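Local coordinates for uncharacterized protein (Bacillus thuringiensis serovar kurstaki, PDB 4XE7), which probably polymerises into actin-like filaments of the bacterial cytoskeleton, as do other ParM proteins that move plasmids apart, at residues L307-V312 against G373-Y378; G263-I268 against K298-F303. All coordinates share one frame; numbering follows the deposited sequence.

How the contacts relate
Contact 1 and contact 2 are successive grips on one helix, 300-317. Contact 2 holds its first turn against the start of helix 265-279. Contact 1 holds a later part against the end of helix 372-376. Their centres are about 11 Å apart. The backbone joins them through a probable hydrogen bond from Val308 N to Phe303 O, 3.2 Å long. Phe376 of contact 1 packs on contact 2, with its CE1 3.6 Å from Ile268 CG1 and its CD2 3.6 Å from Thr264 CG2. Three helices thus pack together in one half of the actin-like fold. The structure is the apo form, with no nucleotide to which either contact can be related.

Contact 1 (L307-V312 against G373-Y378); sequences LVMPEV and GVLFGY
Met309 and Leu375 make the tightest apolar contact between 307-312 and 373-378. The methyl CE of Met309 sits 3.4 Å from CB of Leu375, closer than usual for two carbons. Met309 CE is also 3.8 Å from Leu375 CD1, so it bears on both the root and one branch of the leucine. The two side chains cross at about a right angle. Met309 is bent at chi2 (-46°) and chi3 (120°), which brings CE across to the leucine.

Val312 makes the second apolar contact. Val312 CG1 lies 4.1 Å from CB of Tyr378 and approaches the tyrosine ring obliquely.

A third kind of contact is carbon against backbone oxygen. Both methyls of Val312 pack on the carbonyl of Leu375, with CG2 3.4 Å and CG1 3.6 Å from O. This is van der Waals packing near the closest backbone approach, 6.8 Å between the CA atoms of Val312 and Leu375.

The contact joins helix 300-317 to helix 372-376, which follows strand 366-370 of the five-stranded sheet. Gly377 is the N-cap of helix 378-381. Helix 337-362 adds Met344, which touches both Val308 and Phe376.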
loop_
_atom_site.group_PDB
_atom_site.type_symbol
_atom_site.label_atom_id
_atom_site.label_comp_id
_atom_site.label_asym_id
_atom_site.label_seq_id
_atom_site.Cartn_x
_atom_site.Cartn_y
_atom_site.Cartn_z
ATOM N N LEU A 307 17.374 7.062 6.510
ATOM C CA LEU A 307 17.597 8.000 7.604
ATOM C C LEU A 307 16.389 8.153 8.527
ATOM O O LEU A 307 16.522 8.010 9.748
ATOM C CB LEU A 307 17.990 9.383 7.063
ATOM C CG LEU A 307 18.375 10.422 8.135
ATOM C CD1 LEU A 307 19.583 9.947 8.942
ATOM C CD2 LEU A 307 18.668 11.786 7.522
ATOM N N VAL A 308 15.217 8.448 7.959
ATOM C CA VAL A 308 14.071 8.864 8.776
ATOM C C VAL A 308 13.350 7.718 9.486
ATOM O O VAL A 308 13.102 7.801 10.692
ATOM C CB VAL A 308 13.041 9.630 7.928
ATOM C CG1 VAL A 308 11.685 9.769 8.670
ATOM C CG2 VAL A 308 13.605 10.993 7.514
ATOM N N MET A 309 13.019 6.663 8.740
ATOM C CA MET A 309 12.141 5.600 9.242
ATOM C C MET A 309 12.668 4.890 10.495
ATOM O O MET A 309 11.886 4.648 11.403
ATOM C CB MET A 309 11.856 4.550 8.152
ATOM C CG MET A 309 10.649 4.853 7.272
ATOM S SD MET A 309 9.168 5.370 8.195
ATOM C CE MET A 309 8.944 6.983 7.474
ATOM N N PRO A 310 13.974 4.540 10.547
ATOM C CA PRO A 310 14.434 3.899 11.787
ATOM C C PRO A 310 14.197 4.753 13.032
ATOM O O PRO A 310 13.770 4.231 14.058
ATOM C CB PRO A 310 15.939 3.694 11.538
ATOM C CG PRO A 310 16.033 3.531 10.048
ATOM C CD PRO A 310 15.028 4.526 9.511
ATOM N N GLU A 311 14.426 6.056 12.933
ATOM C CA GLU A 311 14.209 6.922 14.086
ATOM C C GLU A 311 12.717 7.078 14.452
ATOM O O GLU A 311 12.343 6.959 15.624
ATOM C CB GLU A 311 14.848 8.287 13.834
ATOM C CG GLU A 311 16.378 8.272 13.901
ATOM C CD GLU A 311 16.941 7.752 15.238
ATOM O OE1 GLU A 311 16.683 8.355 16.312
ATOM O OE2 GLU A 311 17.668 6.735 15.214
ATOM N N VAL A 312 11.867 7.326 13.464
ATOM C CA VAL A 312 10.430 7.451 13.712
ATOM C C VAL A 312 9.841 6.180 14.360
ATOM O O VAL A 312 8.961 6.265 15.218
ATOM C CB VAL A 312 9.658 7.791 12.387
ATOM C CG1 VAL A 312 8.143 7.763 12.590
ATOM C CG2 VAL A 312 10.085 9.151 11.865
ATOM N N GLY A 373 3.092 10.907 5.060
ATOM C CA GLY A 373 3.279 12.221 5.651
ATOM C C GLY A 373 3.182 12.209 7.175
ATOM O O GLY A 373 3.813 13.011 7.858
ATOM N N VAL A 374 2.379 11.304 7.720
ATOM C CA VAL A 374 2.270 11.192 9.171
ATOM C C VAL A 374 3.592 10.713 9.759
ATOM O O VAL A 374 4.000 11.140 10.842
ATOM C CB VAL A 374 1.138 10.241 9.581
ATOM C CG1 VAL A 374 1.012 10.167 11.075
ATOM C CG2 VAL A 374 -0.186 10.715 8.991
ATOM N N LEU A 375 4.265 9.844 9.017
ATOM C CA LEU A 375 5.548 9.303 9.430
ATOM C C LEU A 375 6.635 10.369 9.368
ATOM O O LEU A 375 7.437 10.494 10.280
ATOM C CB LEU A 375 5.926 8.122 8.543
ATOM C CG LEU A 375 4.912 6.978 8.452
ATOM C CD1 LEU A 375 5.323 5.999 7.355
ATOM C CD2 LEU A 375 4.767 6.267 9.781
ATOM N N PHE A 376 6.661 11.130 8.281
ATOM C CA PHE A 376 7.613 12.229 8.151
ATOM C C PHE A 376 7.381 13.305 9.221
ATOM O O PHE A 376 8.339 13.796 9.859
ATOM C CB PHE A 376 7.520 12.847 6.747
ATOM C CG PHE A 376 8.427 14.038 6.539
ATOM C CD1 PHE A 376 9.806 13.879 6.493
ATOM C CD2 PHE A 376 7.900 15.307 6.383
ATOM C CE1 PHE A 376 10.640 14.972 6.305
ATOM C CE2 PHE A 376 8.725 16.404 6.176
ATOM C CZ PHE A 376 10.101 16.234 6.142
ATOM N N GLY A 377 6.108 13.650 9.423
ATOM C CA GLY A 377 5.719 14.736 10.321
ATOM C C GLY A 377 5.380 14.306 11.731
ATOM O O GLY A 377 4.900 15.113 12.533
ATOM N N TYR A 378 5.660 13.043 12.045
ATOM C CA TYR A 378 5.281 12.457 13.331
ATOM C C TYR A 378 5.730 13.285 14.551
ATOM O O TYR A 378 4.961 13.440 15.494
ATOM C CB TYR A 378 5.824 11.016 13.453
ATOM C CG TYR A 378 5.348 10.314 14.718
ATOM C CD1 TYR A 378 6.127 10.297 15.869
ATOM C CD2 TYR A 378 4.102 9.698 14.767
ATOM C CE1 TYR A 378 5.670 9.667 17.051
ATOM C CE2 TYR A 378 3.646 9.075 15.924
ATOM C CZ TYR A 378 4.438 9.057 17.061
ATOM O OH TYR A 378 3.981 8.436 18.208
#

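Contact 2 (G263-I268 against K298-F303); sequences GTNKYI and KTREDF
Arg300 reaches across to Asn265 and lays its guanidinium group against the asparagine amide. The two planes are stacked, 24° apart. CG of Asn265 sits over one face of the Arg300 guanidinium, 3.2 Å above the plane and offset toward the rim. Asn265 CG is 3.3 Å from Arg300 NH1. Asn265 OD1 lies 3.2 Å from Arg300 CD. It is also near Arg300 NH1, but at an angle too poor for a hydrogen bond. The pair therefore meets by stacking. Arg300 is extended from CG to NE (chi2 178°, chi3 179°), which carries the flat group out to the asparagine. Its NE is held in a salt bridge by OD1 of Asp269, just beyond Ile268. This bond probably helps fix how the guanidinium is turned.

Ile268 fills the apolar side of the contact. Ile268 CG2 is 3.8 Å from CB of Arg300 and also 3.8 Å from CD2 of Phe303. It meets the phenyl ring obliquely, while Ile268 CG1 lies 4.0 Å from CE2 of Phe303.

Thr299 is the N-cap of helix 300-317. Thr299 OG1 accepts from Asp302 N at 3.0 Å and weakly from Glu301 N.

The contact pairs the first turns of helices 265-279 and 300-317. Phe303 also packs on Ile271, Leu272 and Ile275, farther along helix 265-279. Phe376 of helix 372-376 touches Ile268, and Asn265 bonds through its backbone to Ala239, just after strand 232-237.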
loop_
_atom_site.group_PDB
_atom_site.type_symbol
_atom_site.label_atom_id
_atom_site.label_comp_id
_atom_site.label_asym_id
_atom_site.label_seq_id
_atom_site.Cartn_x
_atom_site.Cartn_y
_atom_site.Cartn_z
ATOM N N GLY A 263 2.386 18.526 0.216
ATOM C CA GLY A 263 3.081 17.246 0.201
ATOM C C GLY A 263 4.333 17.297 1.059
ATOM O O GLY A 263 4.707 18.369 1.523
ATOM N N THR A 264 4.978 16.155 1.278
ATOM C CA THR A 264 6.281 16.154 1.959
ATOM C C THR A 264 7.459 16.506 1.035
ATOM O O THR A 264 8.542 16.886 1.518
ATOM C CB THR A 264 6.593 14.785 2.590
ATOM O OG1 THR A 264 6.496 13.770 1.578
ATOM C CG2 THR A 264 5.627 14.492 3.753
ATOM N N ASN A 265 7.242 16.376 -0.275
ATOM C CA ASN A 265 8.301 16.534 -1.270
ATOM C C ASN A 265 9.140 17.791 -1.071
ATOM O O ASN A 265 10.360 17.716 -0.907
ATOM C CB ASN A 265 7.716 16.537 -2.699
ATOM C CG ASN A 265 7.401 15.142 -3.210
ATOM O OD1 ASN A 265 7.841 14.138 -2.637
ATOM N ND2 ASN A 265 6.648 15.073 -4.302
ATOM N N LYS A 266 8.495 18.950 -1.070
ATOM C CA LYS A 266 9.261 20.190 -0.968
ATOM C C LYS A 266 10.014 20.319 0.364
ATOM O O LYS A 266 11.061 20.953 0.407
ATOM C CB LYS A 266 8.343 21.389 -1.178
ATOM C CG LYS A 266 7.358 21.166 -2.313
ATOM C CD LYS A 266 7.142 22.417 -3.142
ATOM C CE LYS A 266 6.395 22.090 -4.420
ATOM N NZ LYS A 266 6.083 23.318 -5.201
ATOM N N TYR A 267 9.490 19.719 1.439
ATOM C CA TYR A 267 10.129 19.814 2.761
ATOM C C TYR A 267 11.371 18.943 2.810
ATOM O O TYR A 267 12.409 19.324 3.367
ATOM C CB TYR A 267 9.151 19.422 3.887
ATOM C CG TYR A 267 7.952 20.343 3.946
ATOM C CD1 TYR A 267 7.931 21.444 4.809
ATOM C CD2 TYR A 267 6.847 20.145 3.097
ATOM C CE1 TYR A 267 6.825 22.310 4.838
ATOM C CE2 TYR A 267 5.762 20.996 3.109
ATOM C CZ TYR A 267 5.749 22.076 3.989
ATOM O OH TYR A 267 4.659 22.919 4.001
ATOM N N ILE A 268 11.252 17.763 2.224
ATOM C CA ILE A 268 12.370 16.833 2.122
ATOM C C ILE A 268 13.471 17.403 1.214
ATOM O O ILE A 268 14.660 17.315 1.542
ATOM C CB ILE A 268 11.872 15.455 1.618
ATOM C CG1 ILE A 268 11.062 14.785 2.746
ATOM C CG2 ILE A 268 13.053 14.594 1.112
ATOM C CD1 ILE A 268 10.137 13.633 2.309
ATOM N N LYS A 298 20.189 9.412 -2.699
ATOM C CA LYS A 298 19.826 9.227 -4.100
ATOM C C LYS A 298 18.510 9.891 -4.464
ATOM O O LYS A 298 18.397 10.572 -5.485
ATOM C CB LYS A 298 19.726 7.731 -4.414
ATOM C CG LYS A 298 21.039 7.058 -4.784
ATOM C CD LYS A 298 22.004 8.019 -5.467
ATOM C CE LYS A 298 22.416 7.479 -6.842
ATOM N NZ LYS A 298 22.955 6.083 -6.786
ATOM N N THR A 299 17.510 9.662 -3.623
ATOM C CA THR A 299 16.137 10.080 -3.883
ATOM C C THR A 299 15.512 10.449 -2.550
ATOM O O THR A 299 16.123 10.208 -1.499
ATOM C CB THR A 299 15.295 8.961 -4.528
ATOM O OG1 THR A 299 15.190 7.870 -3.601
ATOM C CG2 THR A 299 15.909 8.467 -5.838
ATOM N N ARG A 300 14.298 10.992 -2.579
ATOM C CA ARG A 300 13.564 11.275 -1.349
ATOM C C ARG A 300 13.253 9.981 -0.621
ATOM O O ARG A 300 13.205 9.942 0.612
ATOM C CB ARG A 300 12.265 12.026 -1.630
ATOM C CG ARG A 300 12.432 13.277 -2.473
ATOM C CD ARG A 300 11.077 13.925 -2.732
ATOM N NE ARG A 300 11.194 15.142 -3.527
ATOM C CZ ARG A 300 10.636 15.314 -4.722
ATOM N NH1 ARG A 300 9.905 14.349 -5.262
ATOM N NH2 ARG A 300 10.796 16.460 -5.372
ATOM N N GLU A 301 13.049 8.919 -1.393
ATOM C CA GLU A 301 12.637 7.634 -0.842
ATOM C C GLU A 301 13.809 6.995 -0.104
ATOM O O GLU A 301 13.647 6.399 0.955
ATOM C CB GLU A 301 12.116 6.714 -1.955
ATOM C CG GLU A 301 10.806 7.169 -2.618
ATOM C CD GLU A 301 10.924 8.473 -3.414
ATOM O OE1 GLU A 301 11.972 8.721 -4.055
ATOM O OE2 GLU A 301 9.956 9.258 -3.392
ATOM N N ASP A 302 14.994 7.127 -0.681
ATOM C CA ASP A 302 16.242 6.724 -0.047
ATOM C C ASP A 302 16.450 7.408 1.333
ATOM O O ASP A 302 16.768 6.774 2.355
ATOM C CB ASP A 302 17.385 7.065 -1.002
ATOM C CG ASP A 302 18.669 6.384 -0.643
ATOM O OD1 ASP A 302 18.608 5.210 -0.224
ATOM O OD2 ASP A 302 19.739 7.030 -0.783
ATOM N N PHE A 303 16.265 8.717 1.350
ATOM C CA PHE A 303 16.337 9.485 2.589
ATOM C C PHE A 303 15.254 9.031 3.603
ATOM O O PHE A 303 15.549 8.859 4.785
ATOM C CB PHE A 303 16.226 10.978 2.242
ATOM C CG PHE A 303 15.835 11.855 3.396
ATOM C CD1 PHE A 303 16.802 12.399 4.223
ATOM C CD2 PHE A 303 14.501 12.162 3.630
ATOM C CE1 PHE A 303 16.441 13.230 5.284
ATOM C CE2 PHE A 303 14.126 12.997 4.690
ATOM C CZ PHE A 303 15.103 13.523 5.516
#